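Local coordinates for protein alcohol dehydrogenase IV (Corynebacterium glutamicum, PDB 3IV7) that probably reduces maleylacetate with a nicotinamide cofactor and belongs to the iron-containing alcohol dehydrogenases, at residues K39-A44 and I59-H65; E67-V72 and S99-L103; K105-M109 and D144-P149. All coordinates share one frame; numbering follows the deposited sequence.

Contact 1: residues K39-A44 and I59-H65; sequences KVMVIA and IEVAIWH
Met-41 and His-65 lie side by side on one face of a parallel strand pair, 40-43 with 63-65, the two strands of a beta-alpha-beta unit whose crossover carries helix 49-55. These are neighbouring strands of the N-terminal Rossmann-like sheet, and 63-65 is its outermost strand on this side. The selenomethionine side chain of Met-41 runs fully extended from a chi1 of 178°, which carries CE over one face of the imidazole in a CH-pi contact, 4.0 Å from the centroid of the His-65 ring. Nearer its root, CG of Met-41 packs against CG2 of Ile-63, the two side chains crossing at a slant. An unbranched, extended chain suits this place because it spans from Ile-63 to the His-65 ring, and helix 74-86 covers the same face.

On the other face Val-42 CB stands 3.8 Å from Trp-64 CE3. CG1 of Val-61 sits over the centre of one face of that indole, which also stacks on His-53, and Val-61 CG2 meets Val-42 CG2 at 3.7 Å.

Between the faces the backbones pair in parallel. Val-42 N reaches Ile-63 O at 2.8 Å, and Val-40 O takes two donors in its carbonyl plane: Ile-63 N at 3.2 Å and Ala-62 N at 2.8 Å.

Contact 2: residues E67-V72 and S99-L103; sequences EVVMHV and STIGL
Val-68 and Val-72 rest against one side of helix 98-111, which follows strand 91-96 in the Rossmann-like N-terminal domain. They belong to the loop that leads from strand 63-65 to helix 74-86, and a type II beta turn from Val-69 to Val-72 bends it along the helix. The turn is closed by the bond from Val-72 N to Val-69 O.

Van der Waals packing carries most of the contact. Val-68 directs its CB at the helix, and a chi1 of 171° brings CG1 up against two hydroxyls, 3.3 Å from Ser-99 OG and 3.5 Å from Thr-100 OG1. Small polar residues suit this part of the helix because they let the loop come close. Val-72 sends its two methyls to different places: CG1 makes an apolar contact with CD1 of Leu-103 at 4.1 Å, while CG2 lies 3.8 Å from the carbonyl carbon of Gly-102, where the lack of a side chain lets the methyl approach the backbone. Leu-103 branches to match, with CD1 directed to Val-72 and CD2 to the backbone carbonyl of Glu-67. Ile-43, of strand 40-43, touches Val-68, Thr-100 and Leu-103 alike.

Two polar side chains of the loop bond outside the two segments: the carboxylate of Glu-67 forms a salt bridge with Arg-79, and the imidazole of His-71 a hydrogen bond with Asn-253. Across the contact the polar link is a water that bridges the two backbones, donating to Val-69 O at 2.8 Å and to Ser-99 O at 2.7 Å.

Contact 3: residues K105-M109 and D144-P149; sequences KAIAM and DLKVLP
Lys-105 leaves helix 98-111 with chi1 at -75° and then runs extended, crossing the Val-147 side chain at about a right angle. Val-147 belongs to a 3-10 turn, 145-147, in the connection between the antiparallel hairpin 130-135/138-143 and strand 151-154 of the parallel sheet. With chi1 at -46°, CG1 of Val-147 lies anti to its carbonyl carbon and meets CG of the selenomethionine Met-109 at a tight 3.4 Å.

Lysine suits its place by having two characters. CB of Lys-105 lies 3.8 Å from Val-147 CB, and its CG passes the Val-147 carbonyl oxygen, while the ammonium beyond them hydrogen-bonds to Ser-125 OG, Thr-128 OG1 and Val-130 O. Ala-108, about one turn further along the helix, presents a methyl small enough to let Lys-146 O come within 3.5 Å of Ala-108 CB.

Asp-144 organises the start of the 3-10 turn. Asp-144 OD1 accepts from Lys-146 N at 3.0 Å, forming an Asx turn, with the N-H arriving from above the carboxylate plane. The other oxygen, Asp-144 OD2, uses its syn lone pair for a salt bridge to the bent Lys-146 chain, whose NZ lies 2.7 Å away. That same ammonium spans the contact with a weak hydrogen bond, Lys-146 NZ to Met-109 O at 3.2 Å.

Overall arrangement
From the N terminus, contact 1 closes first: the chain leaves strand 40-43, passes through helix 49-55 and returns beside it as strand 63-65. Contact 2 then opens and closes a loop containing helix 74-86 and strand 91-96, bringing 67-72 onto helix 98-111. Contact 3 starts further along that same helix and closes a loop holding strand 115-119 and the 130-135/138-143 hairpin. The three follow in series, without nesting or crossing. Ile-107 CD1 touches Ile-43 CD1 at 3.7 Å, linking contacts 3 and 1, and His-65 packs on Leu-103, linking 1 and 2. Helix 98-111 thus ties the sheet edge, the 67-72 loop and the hairpin connection together.

Contact 1: residues K39-A44 and I59-H65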
ATOM      1  N   LYS A  39      -5.148 -25.691 -16.425  1.00 30.34           N
ATOM      2  CA  LYS A  39      -4.388 -26.788 -15.818  1.00 25.41           C
ATOM      3  C   LYS A  39      -3.786 -26.369 -14.503  1.00 28.17           C
ATOM      4  O   LYS A  39      -2.594 -26.090 -14.410  1.00 27.45           O
ATOM      5  CB  LYS A  39      -3.301 -27.290 -16.768  1.00 27.72           C
ATOM      6  CG  LYS A  39      -3.842 -27.947 -18.034  1.00 30.44           C
ATOM      7  CD  LYS A  39      -2.927 -29.034 -18.549  1.00 45.43           C
ATOM      8  CE  LYS A  39      -3.106 -30.339 -17.771  1.00 46.86           C
ATOM      9  NZ  LYS A  39      -2.349 -31.459 -18.399  1.00 45.08           N
ATOM     10  N   VAL A  40      -4.634 -26.400 -13.477  1.00 25.66           N
ATOM     11  CA  VAL A  40      -4.330 -25.952 -12.172  1.00 25.64           C
ATOM     12  C   VAL A  40      -3.615 -27.021 -11.347  1.00 26.83           C
ATOM     13  O   VAL A  40      -4.007 -28.198 -11.332  1.00 24.52           O
ATOM     14  CB  VAL A  40      -5.636 -25.574 -11.421  1.00 28.12           C
ATOM     15  CG1 VAL A  40      -5.324 -25.089  -9.994  1.00 22.26           C
ATOM     16  CG2 VAL A  40      -6.443 -24.512 -12.209  1.00 24.40           C
HETATM   17  N   MSE A  41      -2.581 -26.594 -10.641  1.00 24.10           N
HETATM   18  CA  MSE A  41      -1.870 -27.448  -9.709  1.00 24.62           C
HETATM   19  C   MSE A  41      -2.100 -26.927  -8.304  1.00 28.21           C
HETATM   20  O   MSE A  41      -1.783 -25.772  -8.004  1.00 26.21           O
HETATM   21  CB  MSE A  41      -0.387 -27.451 -10.033  1.00 22.08           C
HETATM   22  CG  MSE A  41       0.525 -28.292  -9.071  1.00 27.50           C
HETATM   23 SE   MSE A  41       2.355 -28.249  -9.763  0.75 24.92          SE
HETATM   24  CE  MSE A  41       3.314 -29.283  -8.431  1.00 20.61           C
ATOM     25  N   VAL A  42      -2.680 -27.768  -7.445  1.00 30.51           N
ATOM     26  CA  VAL A  42      -2.893 -27.411  -6.040  1.00 27.71           C
ATOM     27  C   VAL A  42      -1.791 -28.050  -5.181  1.00 29.07           C
ATOM     28  O   VAL A  42      -1.504 -29.260  -5.280  1.00 27.10           O
ATOM     29  CB  VAL A  42      -4.282 -27.851  -5.533  1.00 27.89           C
ATOM     30  CG1 VAL A  42      -4.400 -27.630  -4.048  1.00 30.51           C
ATOM     31  CG2 VAL A  42      -5.394 -27.074  -6.264  1.00 30.69           C
ATOM     32  N   ILE A  43      -1.167 -27.228  -4.362  1.00 26.48           N
ATOM     33  CA  ILE A  43      -0.056 -27.648  -3.534  1.00 27.33           C
ATOM     34  C   ILE A  43      -0.494 -27.528  -2.097  1.00 27.57           C
ATOM     35  O   ILE A  43      -0.888 -26.448  -1.652  1.00 25.11           O
ATOM     36  CB  ILE A  43       1.198 -26.744  -3.777  1.00 24.54           C
ATOM     37  CG1 ILE A  43       1.664 -26.864  -5.210  1.00 32.83           C
ATOM     38  CG2 ILE A  43       2.333 -27.102  -2.790  1.00 24.75           C
ATOM     39  CD1 ILE A  43       2.433 -25.686  -5.704  1.00 26.52           C
ATOM     40  N   ALA A  44      -0.391 -28.620  -1.357  1.00 25.97           N
ATOM     41  CA  ALA A  44      -0.789 -28.627   0.050  1.00 29.57           C
ATOM     42  C   ALA A  44      -0.163 -29.855   0.740  1.00 27.73           C
ATOM     43  O   ALA A  44      -0.088 -30.905   0.154  1.00 31.21           O
ATOM     44  CB  ALA A  44      -2.347 -28.685   0.169  1.00 25.85           C
ATOM     45  N   ILE A  59     -13.478 -25.801  -8.703  1.00 30.55           N
ATOM     46  CA  ILE A  59     -12.629 -25.768  -9.901  1.00 29.73           C
ATOM     47  C   ILE A  59     -12.136 -27.137 -10.307  1.00 30.95           C
ATOM     48  O   ILE A  59     -12.231 -28.098  -9.546  1.00 30.11           O
ATOM     49  CB  ILE A  59     -11.388 -24.816  -9.734  1.00 29.15           C
ATOM     50  CG1 ILE A  59     -10.441 -25.297  -8.609  1.00 32.59           C
ATOM     51  CG2 ILE A  59     -11.839 -23.397  -9.481  1.00 23.75           C
ATOM     52  CD1 ILE A  59      -9.002 -24.564  -8.643  1.00 27.45           C
ATOM     53  N   GLU A  60     -11.598 -27.215 -11.523  1.00 31.16           N
ATOM     54  CA  GLU A  60     -10.979 -28.423 -12.010  1.00 33.43           C
ATOM     55  C   GLU A  60      -9.506 -28.335 -11.651  1.00 30.42           C
ATOM     56  O   GLU A  60      -8.871 -27.313 -11.874  1.00 32.09           O
ATOM     57  CB  GLU A  60     -11.110 -28.544 -13.540  1.00 36.19           C
ATOM     58  CG  GLU A  60     -12.527 -28.294 -14.130  1.00 47.85           C
ATOM     59  CD  GLU A  60     -13.492 -29.433 -13.884  1.00 55.40           C
ATOM     60  OE1 GLU A  60     -13.345 -30.142 -12.866  1.00 63.40           O
ATOM     61  OE2 GLU A  60     -14.417 -29.608 -14.710  1.00 70.45           O
ATOM     62  N   VAL A  61      -8.969 -29.406 -11.099  1.00 29.64           N
ATOM     63  CA  VAL A  61      -7.595 -29.434 -10.687  1.00 28.21           C
ATOM     64  C   VAL A  61      -6.867 -30.509 -11.455  1.00 28.40           C
ATOM     65  O   VAL A  61      -7.259 -31.678 -11.415  1.00 28.25           O
ATOM     66  CB  VAL A  61      -7.484 -29.708  -9.213  1.00 27.68           C
ATOM     67  CG1 VAL A  61      -6.032 -30.018  -8.837  1.00 24.51           C
ATOM     68  CG2 VAL A  61      -8.035 -28.484  -8.389  1.00 24.89           C
ATOM     69  N   ALA A  62      -5.799 -30.118 -12.149  1.00 25.11           N
ATOM     70  CA  ALA A  62      -5.010 -31.056 -12.957  1.00 27.11           C
ATOM     71  C   ALA A  62      -4.099 -31.914 -12.093  1.00 27.51           C
ATOM     72  O   ALA A  62      -3.924 -33.089 -12.344  1.00 27.91           O
ATOM     73  CB  ALA A  62      -4.189 -30.291 -13.979  1.00 27.52           C
ATOM     74  N   ILE A  63      -3.482 -31.309 -11.099  1.00 29.87           N
ATOM     75  CA  ILE A  63      -2.527 -32.020 -10.242  1.00 27.97           C
ATOM     76  C   ILE A  63      -2.690 -31.598  -8.791  1.00 27.07           C
ATOM     77  O   ILE A  63      -2.837 -30.399  -8.498  1.00 28.10           O
ATOM     78  CB  ILE A  63      -1.043 -31.706 -10.656  1.00 25.78           C
ATOM     79  CG1 ILE A  63      -0.689 -32.357 -11.992  1.00 30.98           C
ATOM     80  CG2 ILE A  63      -0.078 -32.174  -9.552  1.00 21.08           C
ATOM     81  CD1 ILE A  63      -0.593 -33.935 -11.942  1.00 31.72           C
ATOM     82  N   TRP A  64      -2.673 -32.587  -7.893  1.00 25.83           N
ATOM     83  CA  TRP A  64      -2.634 -32.362  -6.444  1.00 26.93           C
ATOM     84  C   TRP A  64      -1.248 -32.798  -5.966  1.00 28.18           C
ATOM     85  O   TRP A  64      -0.868 -33.947  -6.151  1.00 30.12           O
ATOM     86  CB  TRP A  64      -3.677 -33.204  -5.729  1.00 27.13           C
ATOM     87  CG  TRP A  64      -5.062 -33.009  -6.224  1.00 27.29           C
ATOM     88  CD1 TRP A  64      -5.674 -33.706  -7.205  1.00 26.46           C
ATOM     89  CD2 TRP A  64      -6.028 -32.106  -5.704  1.00 26.19           C
ATOM     90  NE1 TRP A  64      -6.957 -33.262  -7.369  1.00 33.55           N
ATOM     91  CE2 TRP A  64      -7.208 -32.291  -6.441  1.00 29.60           C
ATOM     92  CE3 TRP A  64      -5.999 -31.123  -4.707  1.00 27.49           C
ATOM     93  CZ2 TRP A  64      -8.350 -31.541  -6.219  1.00 31.04           C
ATOM     94  CZ3 TRP A  64      -7.138 -30.404  -4.460  1.00 30.67           C
ATOM     95  CH2 TRP A  64      -8.305 -30.606  -5.225  1.00 26.21           C
ATOM     96  N   HIS A  65      -0.493 -31.881  -5.382  1.00 23.87           N
ATOM     97  CA  HIS A  65       0.875 -32.159  -5.016  1.00 26.47           C
ATOM     98  C   HIS A  65       1.032 -31.967  -3.535  1.00 27.82           C
ATOM     99  O   HIS A  65       0.796 -30.865  -3.025  1.00 27.56           O
ATOM    100  CB  HIS A  65       1.809 -31.224  -5.794  1.00 26.40           C
ATOM    101  CG  HIS A  65       3.261 -31.500  -5.582  1.00 31.00           C
ATOM    102  ND1 HIS A  65       3.948 -32.462  -6.296  1.00 28.72           N
ATOM    103  CD2 HIS A  65       4.164 -30.932  -4.744  1.00 22.57           C
ATOM    104  CE1 HIS A  65       5.209 -32.481  -5.897  1.00 29.11           C
ATOM    105  NE2 HIS A  65       5.367 -31.564  -4.957  1.00 28.68           N
TER

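Contact 2: residues E67-V72 and S99-L103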
ATOM      1  N   GLU A  67       3.965 -33.049  -1.603  1.00 29.83           N
ATOM      2  CA  GLU A  67       5.324 -33.079  -1.046  1.00 29.90           C
ATOM      3  C   GLU A  67       5.784 -31.702  -0.608  1.00 32.01           C
ATOM      4  O   GLU A  67       6.488 -31.026  -1.315  1.00 38.66           O
ATOM      5  CB  GLU A  67       6.354 -33.722  -1.992  1.00 28.23           C
ATOM      6  CG  GLU A  67       7.696 -33.876  -1.285  1.00 28.84           C
ATOM      7  CD  GLU A  67       8.807 -34.453  -2.134  1.00 34.26           C
ATOM      8  OE1 GLU A  67       8.729 -34.433  -3.376  1.00 29.50           O
ATOM      9  OE2 GLU A  67       9.810 -34.877  -1.528  1.00 34.22           O
ATOM     10  N   VAL A  68       5.377 -31.312   0.587  1.00 32.09           N
ATOM     11  CA  VAL A  68       5.724 -30.042   1.154  1.00 30.67           C
ATOM     12  C   VAL A  68       6.682 -30.353   2.279  1.00 33.15           C
ATOM     13  O   VAL A  68       6.388 -31.181   3.121  1.00 31.66           O
ATOM     14  CB  VAL A  68       4.472 -29.320   1.684  1.00 32.04           C
ATOM     15  CG1 VAL A  68       4.838 -28.056   2.490  1.00 28.15           C
ATOM     16  CG2 VAL A  68       3.523 -29.012   0.530  1.00 29.23           C
ATOM     17  N   VAL A  69       7.858 -29.720   2.258  1.00 34.00           N
ATOM     18  CA  VAL A  69       8.929 -30.025   3.223  1.00 33.15           C
ATOM     19  C   VAL A  69       9.512 -28.724   3.731  1.00 31.34           C
ATOM     20  O   VAL A  69       9.803 -27.830   2.959  1.00 29.56           O
ATOM     21  CB  VAL A  69      10.017 -30.905   2.561  1.00 33.36           C
ATOM     22  CG1 VAL A  69      11.137 -31.301   3.575  1.00 33.72           C
ATOM     23  CG2 VAL A  69       9.393 -32.134   1.999  1.00 33.46           C
HETATM   24  N   MSE A  70       9.610 -28.583   5.041  1.00 33.11           N
HETATM   25  CA  MSE A  70      10.184 -27.399   5.707  0.50 32.58           C
HETATM   26  C   MSE A  70      11.547 -27.007   5.107  1.00 30.55           C
HETATM   27  O   MSE A  70      12.369 -27.918   4.772  1.00 29.34           O
HETATM   28  CB  MSE A  70      10.385 -27.744   7.202  0.50 34.47           C
HETATM   29  CG  MSE A  70      10.752 -26.571   8.081  0.50 35.33           C
HETATM   30 SE   MSE A  70      10.930 -27.080   9.968  0.38 47.12          SE
HETATM   31  CE  MSE A  70      12.243 -28.529   9.801  0.50 38.70           C
ATOM     32  N   HIS A  71      11.801 -25.722   4.993  1.00 31.12           N
ATOM     33  CA  HIS A  71      13.081 -25.148   4.477  1.00 32.79           C
ATOM     34  C   HIS A  71      13.284 -25.349   2.950  1.00 30.53           C
ATOM     35  O   HIS A  71      14.340 -25.004   2.411  1.00 30.38           O
ATOM     36  CB  HIS A  71      14.294 -25.685   5.257  1.00 34.24           C
ATOM     37  CG  HIS A  71      14.155 -25.591   6.744  1.00 37.14           C
ATOM     38  ND1 HIS A  71      13.944 -24.397   7.397  1.00 42.26           N
ATOM     39  CD2 HIS A  71      14.286 -26.535   7.715  1.00 52.64           C
ATOM     40  CE1 HIS A  71      13.892 -24.616   8.702  1.00 44.67           C
ATOM     41  NE2 HIS A  71      14.097 -25.906   8.921  1.00 42.63           N
ATOM     42  N   VAL A  72      12.271 -25.899   2.282  1.00 29.33           N
ATOM     43  CA  VAL A  72      12.284 -26.162   0.828  1.00 26.35           C
ATOM     44  C   VAL A  72      13.627 -26.678   0.307  1.00 28.78           C
ATOM     45  O   VAL A  72      14.423 -25.917  -0.249  1.00 27.19           O
ATOM     46  CB  VAL A  72      11.813 -24.917   0.002  1.00 25.21           C
ATOM     47  CG1 VAL A  72      11.432 -25.322  -1.458  1.00 22.03           C
ATOM     48  CG2 VAL A  72      10.614 -24.252   0.670  1.00 26.09           C
ATOM     49  N   SER A  99       5.782 -23.102   4.495  1.00 24.39           N
ATOM     50  CA  SER A  99       6.521 -24.086   3.725  1.00 26.92           C
ATOM     51  C   SER A  99       5.770 -24.528   2.445  1.00 25.04           C
ATOM     52  O   SER A  99       6.393 -24.924   1.440  1.00 28.02           O
ATOM     53  CB  SER A  99       6.899 -25.289   4.626  1.00 29.71           C
ATOM     54  OG  SER A  99       5.764 -26.054   4.917  1.00 46.04           O
ATOM     55  N   THR A 100       4.440 -24.479   2.497  1.00 26.59           N
ATOM     56  CA  THR A 100       3.619 -24.774   1.346  1.00 24.97           C
ATOM     57  C   THR A 100       3.718 -23.638   0.338  1.00 25.06           C
ATOM     58  O   THR A 100       3.948 -23.852  -0.838  1.00 25.59           O
ATOM     59  CB  THR A 100       2.182 -24.968   1.762  1.00 24.82           C
ATOM     60  OG1 THR A 100       2.131 -25.931   2.833  1.00 25.36           O
ATOM     61  CG2 THR A 100       1.353 -25.453   0.553  1.00 22.23           C
ATOM     62  N   ILE A 101       3.561 -22.421   0.825  1.00 28.70           N
ATOM     63  CA  ILE A 101       3.738 -21.248  -0.004  1.00 29.40           C
ATOM     64  C   ILE A 101       5.181 -21.224  -0.508  1.00 29.75           C
ATOM     65  O   ILE A 101       5.450 -20.843  -1.657  1.00 27.73           O
ATOM     66  CB  ILE A 101       3.414 -19.965   0.773  1.00 30.03           C
ATOM     67  CG1 ILE A 101       1.899 -19.910   1.116  1.00 30.26           C
ATOM     68  CG2 ILE A 101       3.817 -18.738  -0.039  1.00 30.21           C
ATOM     69  CD1 ILE A 101       1.518 -18.904   2.241  1.00 42.16           C
ATOM     70  N   GLY A 102       6.106 -21.671   0.336  1.00 27.33           N
ATOM     71  CA  GLY A 102       7.530 -21.697  -0.032  1.00 26.03           C
ATOM     72  C   GLY A 102       7.807 -22.565  -1.258  1.00 25.05           C
ATOM     73  O   GLY A 102       8.629 -22.193  -2.125  1.00 23.45           O
ATOM     74  N   LEU A 103       7.128 -23.717  -1.345  1.00 25.31           N
ATOM     75  CA  LEU A 103       7.309 -24.611  -2.468  1.00 25.58           C
ATOM     76  C   LEU A 103       6.705 -24.023  -3.748  1.00 24.02           C
ATOM     77  O   LEU A 103       7.296 -24.127  -4.824  1.00 22.76           O
ATOM     78  CB  LEU A 103       6.726 -26.002  -2.170  1.00 26.74           C
ATOM     79  CG  LEU A 103       6.959 -27.074  -3.245  1.00 30.33           C
ATOM     80  CD1 LEU A 103       8.445 -27.286  -3.503  1.00 24.64           C
ATOM     81  CD2 LEU A 103       6.259 -28.434  -2.896  1.00 26.42           C
TER
HETATM   82  O   HOH W   1       8.200 -26.838   0.932  1.00 25.47           O

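Contact 3: residues K105-M109 and D144-P149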
ATOM      1  N   LYS A 105       6.518 -20.947  -4.414  1.00 24.96           N
ATOM      2  CA  LYS A 105       7.476 -19.930  -4.798  1.00 23.91           C
ATOM      3  C   LYS A 105       8.668 -20.570  -5.511  1.00 22.23           C
ATOM      4  O   LYS A 105       9.140 -20.063  -6.517  1.00 22.54           O
ATOM      5  CB  LYS A 105       7.955 -19.152  -3.564  1.00 25.16           C
ATOM      6  CG  LYS A 105       6.937 -18.139  -2.987  1.00 26.00           C
ATOM      7  CD  LYS A 105       7.541 -17.444  -1.764  1.00 27.86           C
ATOM      8  CE  LYS A 105       6.809 -16.147  -1.433  1.00 30.77           C
ATOM      9  NZ  LYS A 105       7.364 -15.501  -0.233  1.00 26.13           N
ATOM     10  N   ALA A 106       9.186 -21.658  -4.955  1.00 22.21           N
ATOM     11  CA  ALA A 106      10.323 -22.324  -5.565  1.00 21.46           C
ATOM     12  C   ALA A 106       9.999 -22.724  -7.021  1.00 21.36           C
ATOM     13  O   ALA A 106      10.843 -22.569  -7.918  1.00 24.48           O
ATOM     14  CB  ALA A 106      10.773 -23.516  -4.743  1.00 15.88           C
ATOM     15  N   ILE A 107       8.770 -23.167  -7.263  1.00 24.00           N
ATOM     16  CA  ILE A 107       8.341 -23.542  -8.624  1.00 22.60           C
ATOM     17  C   ILE A 107       8.294 -22.328  -9.538  1.00 23.12           C
ATOM     18  O   ILE A 107       8.749 -22.385 -10.671  1.00 21.54           O
ATOM     19  CB  ILE A 107       6.953 -24.221  -8.647  1.00 24.42           C
ATOM     20  CG1 ILE A 107       6.969 -25.516  -7.835  1.00 26.53           C
ATOM     21  CG2 ILE A 107       6.564 -24.567 -10.124  1.00 20.02           C
ATOM     22  CD1 ILE A 107       5.550 -26.123  -7.579  1.00 27.86           C
ATOM     23  N   ALA A 108       7.730 -21.223  -9.040  1.00 24.59           N
ATOM     24  CA  ALA A 108       7.651 -19.986  -9.827  1.00 24.33           C
ATOM     25  C   ALA A 108       9.038 -19.421 -10.195  1.00 25.07           C
ATOM     26  O   ALA A 108       9.193 -18.767 -11.219  1.00 24.51           O
ATOM     27  CB  ALA A 108       6.848 -18.954  -9.076  1.00 20.07           C
HETATM   28  N   MSE A 109      10.039 -19.674  -9.361  1.00 23.61           N
HETATM   29  CA  MSE A 109      11.398 -19.168  -9.631  1.00 23.65           C
HETATM   30  C   MSE A 109      11.897 -19.572 -10.987  1.00 25.32           C
HETATM   31  O   MSE A 109      12.573 -18.789 -11.660  1.00 25.51           O
HETATM   32  CB  MSE A 109      12.388 -19.677  -8.592  1.00 24.23           C
HETATM   33  CG  MSE A 109      12.190 -19.122  -7.214  1.00 23.52           C
HETATM   34 SE   MSE A 109      13.360 -20.038  -5.913  0.75 24.86          SE
HETATM   35  CE  MSE A 109      15.047 -19.382  -6.530  1.00 22.95           C
ATOM     36  N   ASP A 144      12.976 -12.303  -5.551  1.00 29.66           N
ATOM     37  CA  ASP A 144      12.639 -12.430  -6.981  1.00 29.56           C
ATOM     38  C   ASP A 144      11.165 -12.104  -7.102  1.00 29.34           C
ATOM     39  O   ASP A 144      10.336 -12.727  -6.427  1.00 28.68           O
ATOM     40  CB  ASP A 144      12.957 -13.852  -7.447  1.00 29.95           C
ATOM     41  CG  ASP A 144      12.542 -14.134  -8.899  1.00 40.64           C
ATOM     42  OD1 ASP A 144      11.993 -13.248  -9.567  1.00 34.69           O
ATOM     43  OD2 ASP A 144      12.762 -15.289  -9.348  1.00 46.31           O
ATOM     44  N   LEU A 145      10.826 -11.101  -7.923  1.00 27.84           N
ATOM     45  CA  LEU A 145       9.399 -10.669  -8.111  1.00 30.57           C
ATOM     46  C   LEU A 145       8.487 -11.810  -8.572  1.00 27.81           C
ATOM     47  O   LEU A 145       7.310 -11.833  -8.240  1.00 29.19           O
ATOM     48  CB  LEU A 145       9.283  -9.506  -9.110  1.00 34.46           C
ATOM     49  CG  LEU A 145       7.828  -8.982  -9.376  1.00 41.35           C
ATOM     50  CD1 LEU A 145       7.144  -8.426  -8.058  1.00 36.22           C
ATOM     51  CD2 LEU A 145       7.798  -7.906 -10.520  1.00 43.25           C
ATOM     52  N   LYS A 146       9.033 -12.758  -9.333  1.00 29.42           N
ATOM     53  CA  LYS A 146       8.227 -13.893  -9.825  1.00 29.98           C
ATOM     54  C   LYS A 146       7.705 -14.760  -8.715  1.00 30.43           C
ATOM     55  O   LYS A 146       6.777 -15.495  -8.944  1.00 28.83           O
ATOM     56  CB  LYS A 146       9.016 -14.780 -10.808  1.00 32.85           C
ATOM     57  CG  LYS A 146       9.580 -14.043 -11.986  1.00 37.53           C
ATOM     58  CD  LYS A 146       9.974 -14.995 -13.135  1.00 39.94           C
ATOM     59  CE  LYS A 146      10.805 -16.136 -12.681  1.00 30.01           C
ATOM     60  NZ  LYS A 146      12.004 -15.691 -11.941  1.00 37.67           N
ATOM     61  N   VAL A 147       8.291 -14.692  -7.494  1.00 28.37           N
ATOM     62  CA  VAL A 147       7.792 -15.525  -6.428  1.00 28.41           C
ATOM     63  C   VAL A 147       6.662 -14.899  -5.622  1.00 29.27           C
ATOM     64  O   VAL A 147       6.031 -15.578  -4.846  1.00 29.38           O
ATOM     65  CB  VAL A 147       8.893 -16.061  -5.509  1.00 29.20           C
ATOM     66  CG1 VAL A 147      10.026 -16.581  -6.348  1.00 28.54           C
ATOM     67  CG2 VAL A 147       9.372 -15.001  -4.502  1.00 20.46           C
ATOM     68  N   LEU A 148       6.389 -13.620  -5.826  1.00 27.88           N
ATOM     69  CA  LEU A 148       5.285 -12.967  -5.137  1.00 26.84           C
ATOM     70  C   LEU A 148       3.962 -13.521  -5.693  1.00 25.52           C
ATOM     71  O   LEU A 148       3.723 -13.436  -6.876  1.00 27.70           O
ATOM     72  CB  LEU A 148       5.319 -11.443  -5.369  1.00 29.31           C
ATOM     73  CG  LEU A 148       4.172 -10.641  -4.741  1.00 30.21           C
ATOM     74  CD1 LEU A 148       4.281 -10.673  -3.202  1.00 24.76           C
ATOM     75  CD2 LEU A 148       4.177  -9.169  -5.297  1.00 31.11           C
ATOM     76  N   PRO A 149       3.100 -14.087  -4.826  1.00 25.34           N
ATOM     77  CA  PRO A 149       1.845 -14.566  -5.409  1.00 27.08           C
ATOM     78  C   PRO A 149       1.052 -13.409  -6.010  1.00 27.18           C
ATOM     79  O   PRO A 149       1.004 -12.314  -5.433  1.00 31.07           O
ATOM     80  CB  PRO A 149       1.113 -15.173  -4.215  1.00 27.78           C
ATOM     81  CG  PRO A 149       2.217 -15.636  -3.294  1.00 26.95           C
ATOM     82  CD  PRO A 149       3.373 -14.693  -3.507  1.00 24.86           C
TER